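Local atomic coordinates of DBF2 kinase activator protein MOB1 (Saccharomyces cerevisiae, PDB entry 2HJN), a protein that activates the protein kinase DBF2 by binding it as its regulatory subunit, so that CDC15 can phosphorylate the kinase in late anaphase during mitotic exit. Residues E99-Q104 / V130-Y135; M109-E114 / I184-F189; R176-Y181 / H207-A212. One frame throughout, in Å; residues are numbered along the deposited sequence.

Contact 1. Residues E99-Q104 / V130-Y135; sequences EFCSPQ and VSAPKY. With ZN (zinc ion), chain B.
C101 points its thiolate at the first turn of helix 132-147, where SG lies 3.7 Å from A132 CB, with the CD corner of the P133 ring on it as well. The two prolines make most of the remaining van der Waals contact. P133 lays its CG against the S102-P103 peptide, 3.6 Å from S102 C, and its CB reaches the carbonyl oxygen of C101. The two proline rings come together at a slant, P103 CD to P133 CG at 3.9 Å, while S131 CB packs on P103 CA at 3.8 Å.

Polar bonds order each side separately. S131 is the N-cap of the helix: with OG held between its own N and carbonyl carbon (chi1 72°), it accepts a weak, long bond from K134 N at 3.4 Å. In the loop, OG1 of T105, the next residue along, bonds to both F100 O and S102 N, tying down the turn that carries C101.

The metal bond is made by C101: SG, anti to the backbone N (chi1 -176°), reaches the zinc ion at 2.4 Å. C106, H183 and H188 supply the other ligands, making the Cys2His2 zinc site of the MOB1/phocein fold, with the capped start of helix 132-147 packed against one of its cysteines.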
loop_
_atom_site.group_PDB
_atom_site.type_symbol
_atom_site.label_atom_id
_atom_site.label_comp_id
_atom_site.label_asym_id
_atom_site.label_seq_id
_atom_site.Cartn_x
_atom_site.Cartn_y
_atom_site.Cartn_z
ATOM N N GLU A 99 -9.000 -3.495 5.391
ATOM C CA GLU A 99 -9.990 -3.192 6.439
ATOM C C GLU A 99 -11.377 -2.874 5.888
ATOM O O GLU A 99 -12.320 -2.834 6.655
ATOM C CB GLU A 99 -9.538 -2.055 7.378
ATOM C CG GLU A 99 -8.351 -2.359 8.272
ATOM C CD GLU A 99 -8.001 -1.157 9.190
ATOM O OE1 GLU A 99 -8.810 -0.783 10.051
ATOM O OE2 GLU A 99 -6.938 -0.566 9.019
ATOM N N PHE A 100 -11.502 -2.630 4.579
ATOM C CA PHE A 100 -12.804 -2.339 3.916
ATOM C C PHE A 100 -13.461 -3.576 3.278
ATOM O O PHE A 100 -14.554 -3.493 2.734
ATOM C CB PHE A 100 -12.605 -1.270 2.836
ATOM C CG PHE A 100 -11.893 -0.019 3.339
ATOM C CD1 PHE A 100 -10.622 0.311 2.872
ATOM C CD2 PHE A 100 -12.470 0.777 4.313
ATOM C CE1 PHE A 100 -9.946 1.442 3.343
ATOM C CE2 PHE A 100 -11.802 1.918 4.796
ATOM C CZ PHE A 100 -10.534 2.250 4.301
ATOM N N CYS A 101 -12.785 -4.719 3.362
ATOM C CA CYS A 101 -13.296 -5.993 2.820
ATOM C C CYS A 101 -13.366 -7.046 3.940
ATOM O O CYS A 101 -12.381 -7.678 4.307
ATOM C CB CYS A 101 -12.440 -6.453 1.648
ATOM S SG CYS A 101 -13.009 -7.939 0.832
ATOM N N SER A 102 -14.565 -7.197 4.495
ATOM C CA SER A 102 -14.854 -8.170 5.562
ATOM C C SER A 102 -15.968 -9.148 5.130
ATOM O O SER A 102 -16.609 -8.952 4.115
ATOM C CB SER A 102 -15.315 -7.449 6.852
ATOM O OG SER A 102 -16.635 -6.941 6.693
ATOM N N PRO A 103 -16.183 -10.232 5.910
ATOM C CA PRO A 103 -17.269 -11.124 5.558
ATOM C C PRO A 103 -18.657 -10.470 5.614
ATOM O O PRO A 103 -19.587 -11.021 5.012
ATOM C CB PRO A 103 -17.178 -12.214 6.609
ATOM C CG PRO A 103 -15.844 -12.218 7.037
ATOM C CD PRO A 103 -15.428 -10.756 7.060
ATOM N N GLN A 104 -18.795 -9.326 6.305
ATOM C CA GLN A 104 -20.077 -8.548 6.275
ATOM C C GLN A 104 -20.216 -7.598 5.114
ATOM O O GLN A 104 -21.321 -7.430 4.596
ATOM C CB GLN A 104 -20.358 -7.849 7.620
ATOM C CG GLN A 104 -20.182 -8.861 8.772
ATOM C CD GLN A 104 -21.365 -9.808 8.924
ATOM O OE1 GLN A 104 -21.255 -11.045 8.742
ATOM N NE2 GLN A 104 -22.524 -9.229 9.256
ATOM N N VAL A 130 -17.698 -18.593 -0.725
ATOM C CA VAL A 130 -16.999 -18.106 0.470
ATOM C C VAL A 130 -16.947 -16.561 0.432
ATOM O O VAL A 130 -17.157 -15.944 -0.615
ATOM C CB VAL A 130 -15.515 -18.707 0.620
ATOM C CG1 VAL A 130 -15.543 -20.205 0.873
ATOM C CG2 VAL A 130 -14.631 -18.404 -0.588
ATOM N N SER A 131 -16.698 -15.919 1.573
ATOM C CA SER A 131 -16.700 -14.412 1.637
ATOM C C SER A 131 -15.472 -13.945 0.845
ATOM O O SER A 131 -14.567 -14.758 0.635
ATOM C CB SER A 131 -16.646 -13.950 3.088
ATOM O OG SER A 131 -15.358 -14.189 3.655
ATOM N N ALA A 132 -15.409 -12.696 0.388
ATOM C CA ALA A 132 -14.256 -12.267 -0.449
ATOM C C ALA A 132 -12.950 -12.378 0.354
ATOM O O ALA A 132 -11.966 -12.888 -0.135
ATOM C CB ALA A 132 -14.438 -10.828 -0.956
ATOM N N PRO A 133 -12.921 -11.875 1.597
ATOM C CA PRO A 133 -11.597 -11.976 2.288
ATOM C C PRO A 133 -11.134 -13.414 2.621
ATOM O O PRO A 133 -9.933 -13.679 2.666
ATOM C CB PRO A 133 -11.817 -11.151 3.542
ATOM C CG PRO A 133 -13.345 -11.315 3.810
ATOM C CD PRO A 133 -13.930 -11.217 2.443
ATOM N N LYS A 134 -12.076 -14.349 2.852
ATOM C CA LYS A 134 -11.718 -15.749 3.008
ATOM C C LYS A 134 -11.135 -16.323 1.733
ATOM O O LYS A 134 -10.132 -17.013 1.794
ATOM C CB LYS A 134 -12.928 -16.609 3.461
ATOM C CG LYS A 134 -12.587 -18.105 3.678
ATOM C CD LYS A 134 -11.877 -18.206 5.047
ATOM C CE LYS A 134 -11.739 -19.606 5.540
ATOM N NZ LYS A 134 -11.358 -19.517 6.979
ATOM N N TYR A 135 -11.790 -16.047 0.601
ATOM C CA TYR A 135 -11.333 -16.399 -0.727
ATOM C C TYR A 135 -9.883 -15.897 -0.986
ATOM O O TYR A 135 -8.985 -16.671 -1.341
ATOM C CB TYR A 135 -12.276 -15.800 -1.791
ATOM C CG TYR A 135 -11.874 -16.248 -3.191
ATOM C CD1 TYR A 135 -10.767 -15.673 -3.813
ATOM C CD2 TYR A 135 -12.528 -17.280 -3.847
ATOM C CE1 TYR A 135 -10.351 -16.056 -5.044
ATOM C CE2 TYR A 135 -12.114 -17.683 -5.121
ATOM C CZ TYR A 135 -11.004 -17.060 -5.695
ATOM O OH TYR A 135 -10.511 -17.400 -6.938
HETATM ZN ZN ZN B . -14.501 -6.985 -0.751
#

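Contact 2. Residues M109-E114 / I184-F189; sequences MIATNE and IYCHHF. With ZN (zinc ion), chain B.
T112 and H187 make the one hydrogen bond across this contact: T112 N donates to H187 NE2 over 2.9 Å. It is bent, 136° at the hydrogen, and the donor sits 24° out of the imidazole plane. T112 OG1 turns back on its own chain and gives a 2.6 Å bond to A111 O, meeting it in the carbonyl plane on a lone pair, which probably helps hold the turn that presents that N-H.

I110 packs against the ring. Its CG1, set between the backbone N and carbonyl carbon (chi1 64°), comes 3.5 Å from H187 NE2, the two side chains crossing at about a right angle. I110 O lies 3.3 Å from H187 CD2 and also takes a bond from H183 ND1. C186 packs on the next two residues of the loop, its CB 3.7 Å from T112 N and its SG 3.9 Å from T112 CG2. With an alanine in place of H187, T112 N would probably lose its acceptor and a gap is likely to open beside I110.

As for the metal, H188 NE2 binds the zinc ion at 2.1 Å, and its ND1 is held by E191. H183, near the end of helix 165-187, and H188, just past it, are the histidine half of the Cys2His2 site, and the 109-114 loop packs on that end of the helix.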
loop_
_atom_site.group_PDB
_atom_site.type_symbol
_atom_site.label_atom_id
_atom_site.label_comp_id
_atom_site.label_asym_id
_atom_site.label_seq_id
_atom_site.Cartn_x
_atom_site.Cartn_y
_atom_site.Cartn_z
HETATM N N MSE A 109 -17.434 -13.987 -2.994
HETATM C CA MSE A 109 -16.323 -13.471 -3.824
HETATM C C MSE A 109 -16.907 -13.140 -5.199
HETATM O O MSE A 109 -17.037 -14.020 -6.048
HETATM C CB MSE A 109 -15.167 -14.488 -3.882
HETATM C CG MSE A 109 -14.002 -14.086 -4.767
HETATM SE SE MSE A 109 -13.058 -12.479 -4.096
HETATM C CE MSE A 109 -11.595 -12.790 -5.331
ATOM N N ILE A 110 -17.264 -11.873 -5.418
ATOM C CA ILE A 110 -17.910 -11.470 -6.662
ATOM C C ILE A 110 -17.155 -10.367 -7.417
ATOM O O ILE A 110 -16.272 -9.721 -6.859
ATOM C CB ILE A 110 -19.395 -11.099 -6.443
ATOM C CG1 ILE A 110 -19.511 -9.861 -5.521
ATOM C CG2 ILE A 110 -20.112 -12.324 -5.801
ATOM C CD1 ILE A 110 -20.878 -9.343 -5.291
ATOM N N ALA A 111 -17.514 -10.172 -8.694
ATOM C CA ALA A 111 -16.930 -9.128 -9.522
ATOM C C ALA A 111 -18.109 -8.695 -10.319
ATOM O O ALA A 111 -18.334 -9.236 -11.403
ATOM C CB ALA A 111 -15.850 -9.731 -10.443
ATOM N N THR A 112 -18.856 -7.743 -9.756
ATOM C CA THR A 112 -20.280 -7.501 -10.027
ATOM C C THR A 112 -21.178 -8.708 -9.784
ATOM O O THR A 112 -20.688 -9.817 -9.593
ATOM C CB THR A 112 -20.564 -7.021 -11.461
ATOM O OG1 THR A 112 -20.443 -8.123 -12.347
ATOM C CG2 THR A 112 -19.585 -5.863 -11.889
ATOM N N ASN A 113 -22.496 -8.493 -9.826
ATOM C CA ASN A 113 -23.435 -9.622 -9.636
ATOM C C ASN A 113 -23.527 -10.673 -10.774
ATOM O O ASN A 113 -24.216 -11.689 -10.609
ATOM C CB ASN A 113 -24.813 -9.128 -9.192
ATOM C CG ASN A 113 -24.800 -8.562 -7.762
ATOM O OD1 ASN A 113 -24.229 -9.168 -6.855
ATOM N ND2 ASN A 113 -25.437 -7.408 -7.558
ATOM N N GLU A 114 -22.804 -10.485 -11.876
ATOM C CA GLU A 114 -22.763 -11.504 -12.939
ATOM C C GLU A 114 -21.696 -12.591 -12.763
ATOM O O GLU A 114 -21.770 -13.613 -13.449
ATOM C CB GLU A 114 -22.636 -10.897 -14.365
ATOM C CG GLU A 114 -23.544 -9.644 -14.698
ATOM C CD GLU A 114 -24.965 -9.665 -14.134
ATOM O OE1 GLU A 114 -25.827 -10.388 -14.680
ATOM O OE2 GLU A 114 -25.252 -8.902 -13.177
ATOM N N ILE A 184 -11.221 -6.150 -6.616
ATOM C CA ILE A 184 -10.763 -4.805 -6.226
ATOM C C ILE A 184 -11.450 -3.729 -7.053
ATOM O O ILE A 184 -11.992 -2.774 -6.513
ATOM C CB ILE A 184 -9.164 -4.614 -6.309
ATOM C CG1 ILE A 184 -8.428 -5.422 -5.245
ATOM C CG2 ILE A 184 -8.722 -3.154 -6.010
ATOM C CD1 ILE A 184 -6.950 -5.624 -5.564
ATOM N N TYR A 185 -11.416 -3.891 -8.384
ATOM C CA TYR A 185 -11.959 -2.882 -9.314
ATOM C C TYR A 185 -13.463 -2.746 -9.176
ATOM O O TYR A 185 -14.006 -1.635 -9.204
ATOM C CB TYR A 185 -11.644 -3.323 -10.765
ATOM C CG TYR A 185 -10.375 -2.753 -11.319
ATOM C CD1 TYR A 185 -9.266 -3.575 -11.554
ATOM C CD2 TYR A 185 -10.256 -1.369 -11.571
ATOM C CE1 TYR A 185 -8.072 -3.044 -12.053
ATOM C CE2 TYR A 185 -9.066 -0.829 -12.056
ATOM C CZ TYR A 185 -7.972 -1.673 -12.297
ATOM O OH TYR A 185 -6.779 -1.165 -12.818
ATOM N N CYS A 186 -14.168 -3.885 -9.080
ATOM C CA CYS A 186 -15.645 -3.891 -9.032
ATOM C C CYS A 186 -16.244 -3.577 -7.637
ATOM O O CYS A 186 -17.391 -3.099 -7.538
ATOM C CB CYS A 186 -16.226 -5.198 -9.570
ATOM S SG CYS A 186 -15.782 -5.535 -11.288
ATOM N N HIS A 187 -15.492 -3.808 -6.575
ATOM C CA HIS A 187 -16.031 -3.564 -5.240
ATOM C C HIS A 187 -15.270 -2.640 -4.290
ATOM O O HIS A 187 -15.840 -2.191 -3.276
ATOM C CB HIS A 187 -16.451 -4.916 -4.621
ATOM C CG HIS A 187 -17.463 -5.627 -5.482
ATOM N ND1 HIS A 187 -18.780 -5.243 -5.525
ATOM C CD2 HIS A 187 -17.322 -6.578 -6.440
ATOM C CE1 HIS A 187 -19.429 -5.990 -6.400
ATOM N NE2 HIS A 187 -18.558 -6.786 -6.991
ATOM N N HIS A 188 -14.008 -2.316 -4.618
ATOM C CA HIS A 188 -13.223 -1.423 -3.730
ATOM C C HIS A 188 -12.549 -0.226 -4.388
ATOM O O HIS A 188 -11.669 0.385 -3.787
ATOM C CB HIS A 188 -12.211 -2.259 -2.911
ATOM C CG HIS A 188 -12.883 -3.292 -2.051
ATOM N ND1 HIS A 188 -13.613 -2.958 -0.931
ATOM C CD2 HIS A 188 -13.069 -4.620 -2.239
ATOM C CE1 HIS A 188 -14.150 -4.049 -0.414
ATOM N NE2 HIS A 188 -13.829 -5.079 -1.182
ATOM N N PHE A 189 -12.927 0.109 -5.615
ATOM C CA PHE A 189 -12.173 1.185 -6.315
ATOM C C PHE A 189 -12.256 2.531 -5.612
ATOM O O PHE A 189 -11.282 3.283 -5.678
ATOM C CB PHE A 189 -12.556 1.321 -7.782
ATOM C CG PHE A 189 -11.596 2.179 -8.630
ATOM C CD1 PHE A 189 -10.443 1.614 -9.220
ATOM C CD2 PHE A 189 -11.877 3.529 -8.916
ATOM C CE1 PHE A 189 -9.561 2.403 -10.003
ATOM C CE2 PHE A 189 -10.982 4.299 -9.683
ATOM C CZ PHE A 189 -9.842 3.744 -10.233
HETATM ZN ZN ZN B . -14.501 -6.985 -0.751
#

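Contact 3. Residues R176-Y181 / H207-A212; sequences RLFRVY and HFCLFA. With SO4 (sulfate ion), chain C.
Sulfate oxygen O4 is gripped by two arginines one helical turn apart. R179 NH1 reaches it at 2.9 Å in a nearly straight bond, and R176 NE adds a weak, bent one at 3.2 Å. R179 NH2 takes a second oxygen, O2, at 3.1 Å, so the anion meets the edge of that guanidinium with its sulfur in the plane. R175 NH2 bonds to the ion too. The sulfate probably came from the crystallisation liquor; its basic cradle is consistent with the phosphopeptide-binding pocket known in Mob1 proteins.

The opposing helix is met by hydrophobic side chains, and F208 does most of the work. With CG anti to its backbone N (chi1 -177°), its ring slides in between F178 and Y181. Y181 brings its edge to the F208 face, CE2 3.7 Å from F208 CD1, in a T-shaped pair with centroids 5.3 Å apart and planes at 66°. F208 CE2 in turn touches the rim of the F178 ring at CD1, 4.0 Å away, and L177 CB closes on F208 CE1 at 4.1 Å. The Y181 hydroxyl bonds to S204.

The two helical segments run roughly antiparallel, at 151°, with axes 12.0 Å apart, a spacing bridged by these aromatic rings. Helix 75-97 backs the core, with I90 on L177 and Y181 and F86 edge-to-face with F208, while helix 132-147 covers L177 and R176.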
loop_
_atom_site.group_PDB
_atom_site.type_symbol
_atom_site.label_atom_id
_atom_site.label_comp_id
_atom_site.label_asym_id
_atom_site.label_seq_id
_atom_site.Cartn_x
_atom_site.Cartn_y
_atom_site.Cartn_z
ATOM N N ARG A 176 -6.001 -17.348 -11.382
ATOM C CA ARG A 176 -6.481 -17.002 -10.022
ATOM C C ARG A 176 -6.157 -15.563 -9.539
ATOM O O ARG A 176 -7.035 -14.863 -8.990
ATOM C CB ARG A 176 -5.998 -18.074 -9.055
ATOM C CG ARG A 176 -6.557 -19.462 -9.479
ATOM C CD ARG A 176 -6.069 -20.596 -8.581
ATOM N NE ARG A 176 -6.317 -21.905 -9.164
ATOM C CZ ARG A 176 -6.241 -23.053 -8.489
ATOM N NH1 ARG A 176 -5.935 -23.065 -7.179
ATOM N NH2 ARG A 176 -6.453 -24.201 -9.129
ATOM N N LEU A 177 -4.919 -15.098 -9.740
ATOM C CA LEU A 177 -4.568 -13.738 -9.330
ATOM C C LEU A 177 -5.447 -12.695 -10.032
ATOM O O LEU A 177 -5.825 -11.686 -9.421
ATOM C CB LEU A 177 -3.072 -13.480 -9.586
ATOM C CG LEU A 177 -2.077 -14.253 -8.695
ATOM C CD1 LEU A 177 -0.599 -13.929 -9.059
ATOM C CD2 LEU A 177 -2.321 -14.052 -7.188
ATOM N N PHE A 178 -5.803 -12.944 -11.296
ATOM C CA PHE A 178 -6.750 -12.042 -12.021
ATOM C C PHE A 178 -8.049 -11.820 -11.281
ATOM O O PHE A 178 -8.484 -10.697 -11.222
ATOM C CB PHE A 178 -7.045 -12.486 -13.483
ATOM C CG PHE A 178 -7.854 -11.453 -14.288
ATOM C CD1 PHE A 178 -7.222 -10.591 -15.192
ATOM C CD2 PHE A 178 -9.247 -11.381 -14.152
ATOM C CE1 PHE A 178 -7.950 -9.645 -15.912
ATOM C CE2 PHE A 178 -10.006 -10.398 -14.853
ATOM C CZ PHE A 178 -9.351 -9.542 -15.723
ATOM N N ARG A 179 -8.674 -12.882 -10.739
ATOM C CA ARG A 179 -9.917 -12.775 -9.947
ATOM C C ARG A 179 -9.792 -11.774 -8.763
ATOM O O ARG A 179 -10.790 -11.194 -8.351
ATOM C CB ARG A 179 -10.320 -14.166 -9.381
ATOM C CG ARG A 179 -10.662 -15.185 -10.528
ATOM C CD ARG A 179 -10.899 -16.641 -10.164
ATOM N NE ARG A 179 -10.930 -17.369 -11.431
ATOM C CZ ARG A 179 -10.561 -18.626 -11.619
ATOM N NH1 ARG A 179 -10.136 -19.349 -10.610
ATOM N NH2 ARG A 179 -10.639 -19.162 -12.848
ATOM N N VAL A 180 -8.581 -11.631 -8.201
ATOM C CA VAL A 180 -8.328 -10.649 -7.098
ATOM C C VAL A 180 -8.390 -9.238 -7.659
ATOM O O VAL A 180 -9.034 -8.360 -7.065
ATOM C CB VAL A 180 -6.972 -10.892 -6.385
ATOM C CG1 VAL A 180 -6.810 -9.895 -5.219
ATOM C CG2 VAL A 180 -6.880 -12.384 -5.867
ATOM N N TYR A 181 -7.757 -9.005 -8.805
ATOM C CA TYR A 181 -7.904 -7.683 -9.474
ATOM C C TYR A 181 -9.375 -7.390 -9.758
ATOM O O TYR A 181 -9.830 -6.245 -9.558
ATOM C CB TYR A 181 -7.158 -7.624 -10.828
ATOM C CG TYR A 181 -5.679 -7.312 -10.754
ATOM C CD1 TYR A 181 -5.217 -6.078 -10.305
ATOM C CD2 TYR A 181 -4.742 -8.256 -11.186
ATOM C CE1 TYR A 181 -3.839 -5.814 -10.276
ATOM C CE2 TYR A 181 -3.408 -8.005 -11.160
ATOM C CZ TYR A 181 -2.958 -6.783 -10.712
ATOM O OH TYR A 181 -1.624 -6.582 -10.745
ATOM N N HIS A 207 0.440 -3.939 -16.747
ATOM C CA HIS A 207 1.658 -4.758 -16.886
ATOM C C HIS A 207 1.315 -6.269 -16.767
ATOM O O HIS A 207 1.867 -7.111 -17.520
ATOM C CB HIS A 207 2.726 -4.266 -15.881
ATOM C CG HIS A 207 4.055 -4.974 -15.990
ATOM N ND1 HIS A 207 4.791 -5.353 -14.882
ATOM C CD2 HIS A 207 4.768 -5.390 -17.066
ATOM C CE1 HIS A 207 5.900 -5.956 -15.271
ATOM N NE2 HIS A 207 5.909 -5.999 -16.591
ATOM N N PHE A 208 0.377 -6.605 -15.867
ATOM C CA PHE A 208 -0.107 -7.998 -15.697
ATOM C C PHE A 208 -0.712 -8.511 -17.027
ATOM O O PHE A 208 -0.355 -9.583 -17.502
ATOM C CB PHE A 208 -1.136 -8.044 -14.540
ATOM C CG PHE A 208 -1.667 -9.431 -14.207
ATOM C CD1 PHE A 208 -1.126 -10.163 -13.152
ATOM C CD2 PHE A 208 -2.754 -9.972 -14.905
ATOM C CE1 PHE A 208 -1.634 -11.474 -12.801
ATOM C CE2 PHE A 208 -3.289 -11.252 -14.577
ATOM C CZ PHE A 208 -2.735 -12.004 -13.505
ATOM N N CYS A 209 -1.596 -7.702 -17.632
ATOM C CA CYS A 209 -2.299 -8.043 -18.864
ATOM C C CYS A 209 -1.396 -8.069 -20.097
ATOM O O CYS A 209 -1.592 -8.912 -20.953
ATOM C CB CYS A 209 -3.487 -7.101 -19.108
ATOM S SG CYS A 209 -4.827 -7.291 -17.874
ATOM N N LEU A 210 -0.459 -7.135 -20.217
ATOM C CA LEU A 210 0.507 -7.168 -21.319
ATOM C C LEU A 210 1.425 -8.385 -21.262
ATOM O O LEU A 210 1.726 -9.000 -22.299
ATOM C CB LEU A 210 1.348 -5.880 -21.360
ATOM C CG LEU A 210 0.568 -4.640 -21.761
ATOM C CD1 LEU A 210 1.383 -3.375 -21.417
ATOM C CD2 LEU A 210 0.247 -4.736 -23.269
ATOM N N PHE A 211 1.838 -8.742 -20.042
ATOM C CA PHE A 211 2.723 -9.887 -19.804
ATOM C C PHE A 211 2.027 -11.199 -20.201
ATOM O O PHE A 211 2.585 -12.008 -20.956
ATOM C CB PHE A 211 3.208 -9.895 -18.351
ATOM C CG PHE A 211 4.383 -10.785 -18.117
ATOM C CD1 PHE A 211 5.674 -10.276 -18.171
ATOM C CD2 PHE A 211 4.201 -12.125 -17.825
ATOM C CE1 PHE A 211 6.758 -11.081 -17.988
ATOM C CE2 PHE A 211 5.301 -12.950 -17.637
ATOM C CZ PHE A 211 6.574 -12.418 -17.719
ATOM N N ALA A 212 0.782 -11.380 -19.755
ATOM C CA ALA A 212 -0.036 -12.497 -20.174
ATOM C C ALA A 212 -0.268 -12.584 -21.692
ATOM O O ALA A 212 -0.313 -13.687 -22.244
ATOM C CB ALA A 212 -1.363 -12.473 -19.445
HETATM S S SO4 C . -8.834 -22.722 -12.096
HETATM O O1 SO4 C . -7.456 -22.730 -12.600
HETATM O O2 SO4 C . -9.648 -22.052 -13.125
HETATM O O3 SO4 C . -9.301 -24.048 -11.729
HETATM O O4 SO4 C . -9.008 -21.987 -10.856
#

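In the fold
Contacts 1 and 2 share the zinc ion: C101 comes from the first, H188 from the second, and their centres lie about 12 Å apart. They touch directly, F100 O to H188 CE1 at 3.2 Å, and their segments alternate along the chain. Selenomethionine M109, on the 109-114 segment of contact 2, reaches the other two: its SE lies 3.8 Å from A132 CB and its CE 3.5 Å from R179 O. Helix 165-187 serves both contacts 2 and 3, whose centres are about 15 Å apart, so one helix carries the sulfate-binding arginines and leads to the zinc. Contacts 1 and 3, about 20 Å apart between centres, still meet where Y135 OH packs 3.3 Å from R179 CD.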